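Local atomic coordinates of sphingomyelinase C (Streptomyces griseocarneus, PDB entry 7CNE), a protein that belongs to the endonuclease/exonuclease/phosphatase family and is built on the two-sheet sandwich of the DNase I-like fold. Residues A259-T264 / V293-N298; Q188-G193 / V249-G254. All coordinates share one frame; numbering follows the deposited sequence.

From the N terminus, the chain first lays down strands of both sheets before contact 2 opens at 188-193. The chain then runs through helix 203-211, strand 218-221 and helix 232-237, and returns antiparallel at 249-254, closing a loop of 55 residues. Contact 1 opens shortly afterwards at 259-264. After the small hairpin of strands 273-276 and 281-284, contact 1 closes with the C-terminal segment 293-298. The two loops follow in series, neither nested nor crossed. Each contact pairs neighbouring strands in a different sheet of the sandwich, and the sheets meet between them: the rings of W261 and H251 pack edge-to-face, and A295 lies against V249.

Contact 1 (A259-T264 / V293-N298); sequences AGWRNT and VIAGAN
The amide of N298 stacks over one face of the R262 guanidinium, tilted by 25°, with ND2 toward the rim. ND2 of N298 is 3.0 Å from NH2 of R262, but both are donors and no hydrogen bond forms. R262 reaches this place by a bend at chi3 (-71°), while its NE is bonded to the hydroxyl of S218. N of N298, the C-terminal residue, gives a nearly straight bond (172°) to O of G260, 2.8 Å away.

At the far end T264 and I294 form a hydrogen-bonded antiparallel pair, with T264 N 2.8 Å from I294 O and I294 N 2.9 Å from T264 O. A water also joins OG1 of T264 to the same I294 O. Between these ends the R262 carbonyl accepts from opposite faces of its plane, from G296 N at 3.0 Å and from N263 ND2 at 3.1 Å. On the face that carries W261, N263 and A295, opposite R262 and T264, the indole lies over the backbone of G296, whose CA makes a CH-pi contact 4.0 Å from the centroid of the six-membered ring. CZ2 of W261 is 3.5 Å from CB of A295.

This antiparallel pair lies inside one sheet of the DNase I-like sandwich, and NE1 of W261 and OD1 of N263 hydrogen-bond across to the backbone of V249 in strand 247-251 of the other. Within their own sheet, strand 261-265 is flanked by strand 218-221, and strand 293-297 by strand 12-19, through backbone hydrogen bonds of V293 with T14 and of A295 with V12.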
ATOM      1  N   ALA A 259      19.165 -12.156  -1.682  1.00 25.45           N
ATOM      2  CA  ALA A 259      20.225 -11.176  -1.821  1.00 27.93           C
ATOM      3  C   ALA A 259      19.893 -10.206  -2.951  1.00 23.93           C
ATOM      4  O   ALA A 259      19.156 -10.529  -3.891  1.00 24.09           O
ATOM      5  CB  ALA A 259      21.567 -11.865  -2.086  1.00 31.46           C
ATOM      6  N   GLY A 260      20.443  -9.001  -2.849  1.00 22.09           N
ATOM      7  CA  GLY A 260      20.230  -8.022  -3.898  1.00 25.05           C
ATOM      8  C   GLY A 260      18.782  -7.609  -4.032  1.00 26.31           C
ATOM      9  O   GLY A 260      18.283  -7.439  -5.153  1.00 24.33           O
ATOM     10  N   TRP A 261      18.092  -7.442  -2.906  1.00 22.88           N
ATOM     11  CA  TRP A 261      16.695  -7.037  -2.921  1.00 19.50           C
ATOM     12  C   TRP A 261      16.572  -5.591  -3.378  1.00 19.26           C
ATOM     13  O   TRP A 261      17.254  -4.702  -2.856  1.00 20.83           O
ATOM     14  CB  TRP A 261      16.096  -7.210  -1.530  1.00 17.45           C
ATOM     15  CG  TRP A 261      14.640  -6.931  -1.455  1.00 18.77           C
ATOM     16  CD1 TRP A 261      14.037  -5.836  -0.898  1.00 19.45           C
ATOM     17  CD2 TRP A 261      13.587  -7.776  -1.929  1.00 20.23           C
ATOM     18  NE1 TRP A 261      12.665  -5.946  -1.012  1.00 18.87           N
ATOM     19  CE2 TRP A 261      12.366  -7.129  -1.637  1.00 17.54           C
ATOM     20  CE3 TRP A 261      13.559  -9.016  -2.585  1.00 18.23           C
ATOM     21  CZ2 TRP A 261      11.136  -7.681  -1.967  1.00 20.00           C
ATOM     22  CZ3 TRP A 261      12.341  -9.564  -2.913  1.00 18.88           C
ATOM     23  CH2 TRP A 261      11.141  -8.896  -2.611  1.00 20.54           C
ATOM     24  N   ARG A 262      15.683  -5.349  -4.336  1.00 19.14           N
ATOM     25  CA  ARG A 262      15.513  -4.037  -4.940  1.00 20.56           C
ATOM     26  C   ARG A 262      14.071  -3.549  -4.783  1.00 21.28           C
ATOM     27  O   ARG A 262      13.129  -4.346  -4.778  1.00 20.92           O
ATOM     28  CB  ARG A 262      15.908  -4.093  -6.434  1.00 20.78           C
ATOM     29  CG  ARG A 262      15.660  -2.810  -7.233  1.00 24.33           C
ATOM     30  CD  ARG A 262      16.318  -2.897  -8.620  1.00 26.50           C
ATOM     31  NE  ARG A 262      17.776  -2.829  -8.517  1.00 32.85           N
ATOM     32  CZ  ARG A 262      18.601  -2.646  -9.544  1.00 34.30           C
ATOM     33  NH1 ARG A 262      18.126  -2.542 -10.783  1.00 28.30           N
ATOM     34  NH2 ARG A 262      19.909  -2.583  -9.331  1.00 35.05           N
ATOM     35  N   ASN A 263      13.908  -2.234  -4.630  1.00 17.61           N
ATOM     36  CA  ASN A 263      12.637  -1.542  -4.869  1.00 18.36           C
ATOM     37  C   ASN A 263      12.839  -0.649  -6.088  1.00 16.31           C
ATOM     38  O   ASN A 263      13.718   0.222  -6.069  1.00 19.34           O
ATOM     39  CB  ASN A 263      12.207  -0.663  -3.680  1.00 16.26           C
ATOM     40  CG  ASN A 263      11.701  -1.450  -2.463  1.00 18.54           C
ATOM     41  OD1 ASN A 263      11.179  -0.845  -1.519  1.00 18.52           O
ATOM     42  ND2 ASN A 263      11.868  -2.772  -2.463  1.00 15.80           N
ATOM     43  N   THR A 264      12.038  -0.838  -7.131  1.00 16.66           N
ATOM     44  CA  THR A 264      12.116   0.000  -8.327  1.00 19.45           C
ATOM     45  C   THR A 264      10.856   0.850  -8.448  1.00 20.72           C
ATOM     46  O   THR A 264       9.742   0.315  -8.501  1.00 20.01           O
ATOM     47  CB  THR A 264      12.310  -0.845  -9.586  1.00 21.59           C
ATOM     48  OG1 THR A 264      13.488  -1.641  -9.432  1.00 20.88           O
ATOM     49  CG2 THR A 264      12.476   0.051 -10.805  1.00 21.22           C
ATOM     50  N   VAL A 293       5.636   0.742  -7.169  1.00 16.03           N
ATOM     51  CA  VAL A 293       6.953   0.282  -6.755  1.00 16.63           C
ATOM     52  C   VAL A 293       6.962  -1.234  -6.881  1.00 17.74           C
ATOM     53  O   VAL A 293       6.108  -1.917  -6.303  1.00 19.16           O
ATOM     54  CB  VAL A 293       7.288   0.722  -5.321  1.00 17.58           C
ATOM     55  CG1 VAL A 293       8.539   0.001  -4.815  1.00 15.90           C
ATOM     56  CG2 VAL A 293       7.462   2.230  -5.276  1.00 16.11           C
ATOM     57  N   ILE A 294       7.908  -1.755  -7.647  1.00 19.37           N
ATOM     58  CA  ILE A 294       8.044  -3.186  -7.856  1.00 17.28           C
ATOM     59  C   ILE A 294       9.316  -3.627  -7.155  1.00 17.59           C
ATOM     60  O   ILE A 294      10.397  -3.072  -7.396  1.00 17.22           O
ATOM     61  CB  ILE A 294       8.062  -3.548  -9.346  1.00 20.79           C
ATOM     62  CG1 ILE A 294       6.685  -3.259  -9.957  1.00 23.86           C
ATOM     63  CG2 ILE A 294       8.450  -5.026  -9.523  1.00 23.65           C
ATOM     64  CD1 ILE A 294       6.679  -3.206 -11.462  1.00 25.32           C
ATOM     65  N   ALA A 295       9.178  -4.607  -6.275  1.00 18.01           N
ATOM     66  CA  ALA A 295      10.274  -5.109  -5.466  1.00 17.91           C
ATOM     67  C   ALA A 295      10.624  -6.526  -5.877  1.00 18.99           C
ATOM     68  O   ALA A 295       9.734  -7.353  -6.091  1.00 19.11           O
ATOM     69  CB  ALA A 295       9.906  -5.100  -3.988  1.00 15.06           C
ATOM     70  N   GLY A 296      11.916  -6.825  -5.933  1.00 17.90           N
ATOM     71  CA  GLY A 296      12.322  -8.187  -6.218  1.00 19.90           C
ATOM     72  C   GLY A 296      13.829  -8.300  -6.203  1.00 23.01           C
ATOM     73  O   GLY A 296      14.552  -7.300  -6.166  1.00 19.91           O
ATOM     74  N   ALA A 297      14.291  -9.548  -6.220  1.00 21.55           N
ATOM     75  CA  ALA A 297      15.722  -9.801  -6.262  1.00 28.48           C
ATOM     76  C   ALA A 297      16.268  -9.332  -7.600  1.00 34.16           C
ATOM     77  O   ALA A 297      15.726  -9.664  -8.661  1.00 32.54           O
ATOM     78  CB  ALA A 297      16.026 -11.286  -6.052  1.00 27.29           C
ATOM     79  N   ASN A 298      17.312  -8.522  -7.545  1.00 33.74           N
ATOM     80  CA  ASN A 298      17.980  -8.074  -8.749  1.00 39.44           C
ATOM     81  C   ASN A 298      18.980  -9.146  -9.169  1.00 46.85           C
ATOM     82  O   ASN A 298      20.153  -9.083  -8.795  1.00 52.34           O
ATOM     83  CB  ASN A 298      18.680  -6.739  -8.512  1.00 35.82           C
ATOM     84  CG  ASN A 298      19.109  -6.069  -9.802  1.00 45.90           C
ATOM     85  OD1 ASN A 298      18.392  -6.103 -10.809  1.00 47.83           O
ATOM     86  ND2 ASN A 298      20.304  -5.480  -9.789  1.00 45.26           N
ATOM     87  OXT ASN A 298      18.635 -10.104  -9.863  1.00 47.23           O
TER
HETATM   88  O   HOH W   1      19.757 -11.147  -6.543  1.00 38.78           O
HETATM   89  O   HOH W   2      12.593  -3.925  -8.577  1.00 23.23           O

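Contact 2 (Q188-G193 / V249-G254); sequences QVMLAG and VLHRNG
The carbonyl oxygen of L250 is gripped by two donors, L191 N at 2.8 Å in an almost straight bond (174°) and a water, and CA of M190 adds a CA-H...O contact. The same water donates to V189 O. L191 and L250 complete a hydrogen-bonded antiparallel pair through L250 N and L191 O, 2.9 Å apart. Beyond it the pairing slackens: R252 N lies 2.9 Å from V189 O, but the bond is bent and weak.

On one face of the sheet M190 packs along H251. The M190 side chain starts beside its own backbone N (chi1 -72°), and CG comes to rest over the imidazole, 3.6 Å from the ring centroid, as a CH-pi contact. SD sits obliquely to the ring and also touches CG1 of V249, which shares this face with A192. At the edge of the ring, near its plane, OE1 of Q188 makes a close contact with CE1 of H251 at 3.2 Å, while NE2 of the same amide is hydrogen-bonded to O of P8. A second water, in the ring plane, links ND1 to V189 N.

Strands 188-192 and 247-251 stand at one side of the six-stranded sheet of the DNase I-like sandwich: 188-192 lies between 142-150 and 247-251, which forms the sheet's edge within this chain. M190 and V249 face inward against V12 of strand 12-19 in the opposite sheet, whereas L191 turns outward to I174 of helix 162-180.

The aliphatic part of R252 runs alongside V189, with CB of R252 3.9 Å from CB of V189. The R252 chain is extended to NE, and its NH2 forms a salt bridge with D175 of helix 162-180, whose L178 packs on both V189 and R252.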
ATOM      1  N   GLN A 188      10.469 -15.779   5.242  1.00 23.34           N
ATOM      2  CA  GLN A 188      10.523 -14.365   4.872  1.00 21.14           C
ATOM      3  C   GLN A 188       9.347 -13.591   5.450  1.00 19.87           C
ATOM      4  O   GLN A 188       8.215 -14.083   5.490  1.00 19.20           O
ATOM      5  CB  GLN A 188      10.484 -14.182   3.357  1.00 18.14           C
ATOM      6  CG  GLN A 188      11.653 -14.660   2.587  1.00 27.92           C
ATOM      7  CD  GLN A 188      11.349 -14.617   1.108  1.00 23.91           C
ATOM      8  OE1 GLN A 188      11.299 -13.544   0.502  1.00 32.66           O
ATOM      9  NE2 GLN A 188      11.090 -15.777   0.532  1.00 27.25           N
ATOM     10  N   VAL A 189       9.612 -12.348   5.838  1.00 19.68           N
ATOM     11  CA  VAL A 189       8.593 -11.433   6.341  1.00 16.36           C
ATOM     12  C   VAL A 189       8.820 -10.089   5.663  1.00 17.66           C
ATOM     13  O   VAL A 189       9.849  -9.449   5.888  1.00 18.83           O
ATOM     14  CB  VAL A 189       8.634 -11.268   7.864  1.00 17.94           C
ATOM     15  CG1 VAL A 189       7.423 -10.430   8.306  1.00 16.14           C
ATOM     16  CG2 VAL A 189       8.674 -12.636   8.558  1.00 19.60           C
ATOM     17  N   MET A 190       7.872  -9.668   4.829  1.00 15.52           N
ATOM     18  CA  MET A 190       7.961  -8.410   4.103  1.00 16.39           C
ATOM     19  C   MET A 190       6.870  -7.446   4.558  1.00 17.98           C
ATOM     20  O   MET A 190       5.736  -7.852   4.827  1.00 18.49           O
ATOM     21  CB  MET A 190       7.833  -8.631   2.593  1.00 17.81           C
ATOM     22  CG  MET A 190       9.049  -9.284   1.957  1.00 22.40           C
ATOM     23  SD  MET A 190       8.776  -9.625   0.197  1.00 20.27           S
ATOM     24  CE  MET A 190       7.910 -11.193   0.300  1.00 18.34           C
ATOM     25  N   LEU A 191       7.218  -6.165   4.634  1.00 16.47           N
ATOM     26  CA  LEU A 191       6.256  -5.084   4.839  1.00 15.22           C
ATOM     27  C   LEU A 191       6.146  -4.316   3.531  1.00 18.06           C
ATOM     28  O   LEU A 191       7.161  -3.858   2.996  1.00 16.35           O
ATOM     29  CB  LEU A 191       6.698  -4.159   5.974  1.00 15.71           C
ATOM     30  CG  LEU A 191       5.892  -2.859   6.142  1.00 17.84           C
ATOM     31  CD1 LEU A 191       4.476  -3.162   6.612  1.00 15.88           C
ATOM     32  CD2 LEU A 191       6.578  -1.938   7.118  1.00 15.22           C
ATOM     33  N   ALA A 192       4.929  -4.195   3.003  1.00 14.46           N
ATOM     34  CA  ALA A 192       4.715  -3.555   1.711  1.00 18.45           C
ATOM     35  C   ALA A 192       3.627  -2.509   1.869  1.00 17.91           C
ATOM     36  O   ALA A 192       2.570  -2.801   2.434  1.00 15.78           O
ATOM     37  CB  ALA A 192       4.310  -4.581   0.641  1.00 16.31           C
ATOM     38  N   GLY A 193       3.872  -1.300   1.386  1.00 17.23           N
ATOM     39  CA  GLY A 193       2.807  -0.324   1.442  1.00 15.18           C
ATOM     40  C   GLY A 193       3.266   1.077   1.115  1.00 16.85           C
ATOM     41  O   GLY A 193       4.444   1.342   0.847  1.00 13.94           O
ATOM     42  N   VAL A 249       8.775  -1.952  -0.258  1.00 16.10           N
ATOM     43  CA  VAL A 249       8.622  -3.361   0.116  1.00 15.90           C
ATOM     44  C   VAL A 249       9.931  -3.769   0.772  1.00 18.19           C
ATOM     45  O   VAL A 249      10.956  -3.883   0.092  1.00 16.81           O
ATOM     46  CB  VAL A 249       8.313  -4.274  -1.077  1.00 18.06           C
ATOM     47  CG1 VAL A 249       8.066  -5.737  -0.606  1.00 15.74           C
ATOM     48  CG2 VAL A 249       7.136  -3.740  -1.900  1.00 17.02           C
ATOM     49  N   LEU A 250       9.907  -3.989   2.084  1.00 15.45           N
ATOM     50  CA  LEU A 250      11.134  -4.185   2.854  1.00 16.85           C
ATOM     51  C   LEU A 250      11.033  -5.436   3.716  1.00 19.42           C
ATOM     52  O   LEU A 250      10.011  -5.673   4.370  1.00 22.10           O
ATOM     53  CB  LEU A 250      11.432  -2.965   3.745  1.00 13.20           C
ATOM     54  CG  LEU A 250      11.684  -1.645   3.006  1.00 15.89           C
ATOM     55  CD1 LEU A 250      11.755  -0.440   3.976  1.00 17.82           C
ATOM     56  CD2 LEU A 250      12.950  -1.737   2.159  1.00 16.92           C
ATOM     57  N   HIS A 251      12.106  -6.222   3.723  1.00 16.84           N
ATOM     58  CA  HIS A 251      12.195  -7.417   4.545  1.00 16.85           C
ATOM     59  C   HIS A 251      12.453  -7.061   6.008  1.00 20.89           C
ATOM     60  O   HIS A 251      12.897  -5.957   6.345  1.00 19.10           O
ATOM     61  CB  HIS A 251      13.296  -8.338   4.027  1.00 17.73           C
ATOM     62  CG  HIS A 251      12.941  -9.011   2.745  1.00 15.50           C
ATOM     63  ND1 HIS A 251      12.272 -10.216   2.702  1.00 18.36           N
ATOM     64  CD2 HIS A 251      13.125  -8.635   1.458  1.00 15.93           C
ATOM     65  CE1 HIS A 251      12.078 -10.563   1.443  1.00 17.99           C
ATOM     66  NE2 HIS A 251      12.583  -9.621   0.668  1.00 18.77           N
ATOM     67  N   ARG A 252      12.171  -8.028   6.875  1.00 18.35           N
ATOM     68  CA  ARG A 252      12.338  -7.885   8.318  1.00 21.11           C
ATOM     69  C   ARG A 252      13.723  -8.354   8.747  1.00 23.21           C
ATOM     70  O   ARG A 252      14.203  -9.398   8.294  1.00 22.87           O
ATOM     71  CB  ARG A 252      11.268  -8.708   9.040  1.00 20.37           C
ATOM     72  CG  ARG A 252      11.273  -8.598  10.547  1.00 24.11           C
ATOM     73  CD  ARG A 252       9.916  -9.043  11.088  1.00 25.49           C
ATOM     74  NE  ARG A 252       9.869  -9.097  12.543  1.00 28.49           N
ATOM     75  CZ  ARG A 252       9.542  -8.077  13.331  1.00 24.28           C
ATOM     76  NH1 ARG A 252       9.229  -6.894  12.813  1.00 21.97           N
ATOM     77  NH2 ARG A 252       9.530  -8.247  14.646  1.00 24.28           N
ATOM     78  N   ASN A 253      14.361  -7.587   9.634  1.00 19.47           N
ATOM     79  CA  ASN A 253      15.667  -7.995  10.140  1.00 24.93           C
ATOM     80  C   ASN A 253      15.593  -9.368  10.800  1.00 25.34           C
ATOM     81  O   ASN A 253      14.613  -9.705  11.468  1.00 23.21           O
ATOM     82  CB  ASN A 253      16.205  -6.970  11.139  1.00 20.70           C
ATOM     83  CG  ASN A 253      16.692  -5.704  10.461  1.00 23.12           C
ATOM     84  OD1 ASN A 253      17.280  -5.757   9.376  1.00 23.23           O
ATOM     85  ND2 ASN A 253      16.458  -4.555  11.102  1.00 23.46           N
ATOM     86  N   GLY A 254      16.640 -10.165  10.602  1.00 27.26           N
ATOM     87  CA  GLY A 254      16.721 -11.474  11.213  1.00 25.78           C
ATOM     88  C   GLY A 254      15.983 -12.578  10.485  1.00 29.45           C
ATOM     89  O   GLY A 254      15.979 -13.715  10.968  1.00 31.04           O
TER
HETATM   90  O   HOH W   3      12.335 -11.541   5.281  1.00 21.46           O
HETATM   91  O   HOH W   4       9.380  -6.703   6.951  1.00 26.17           O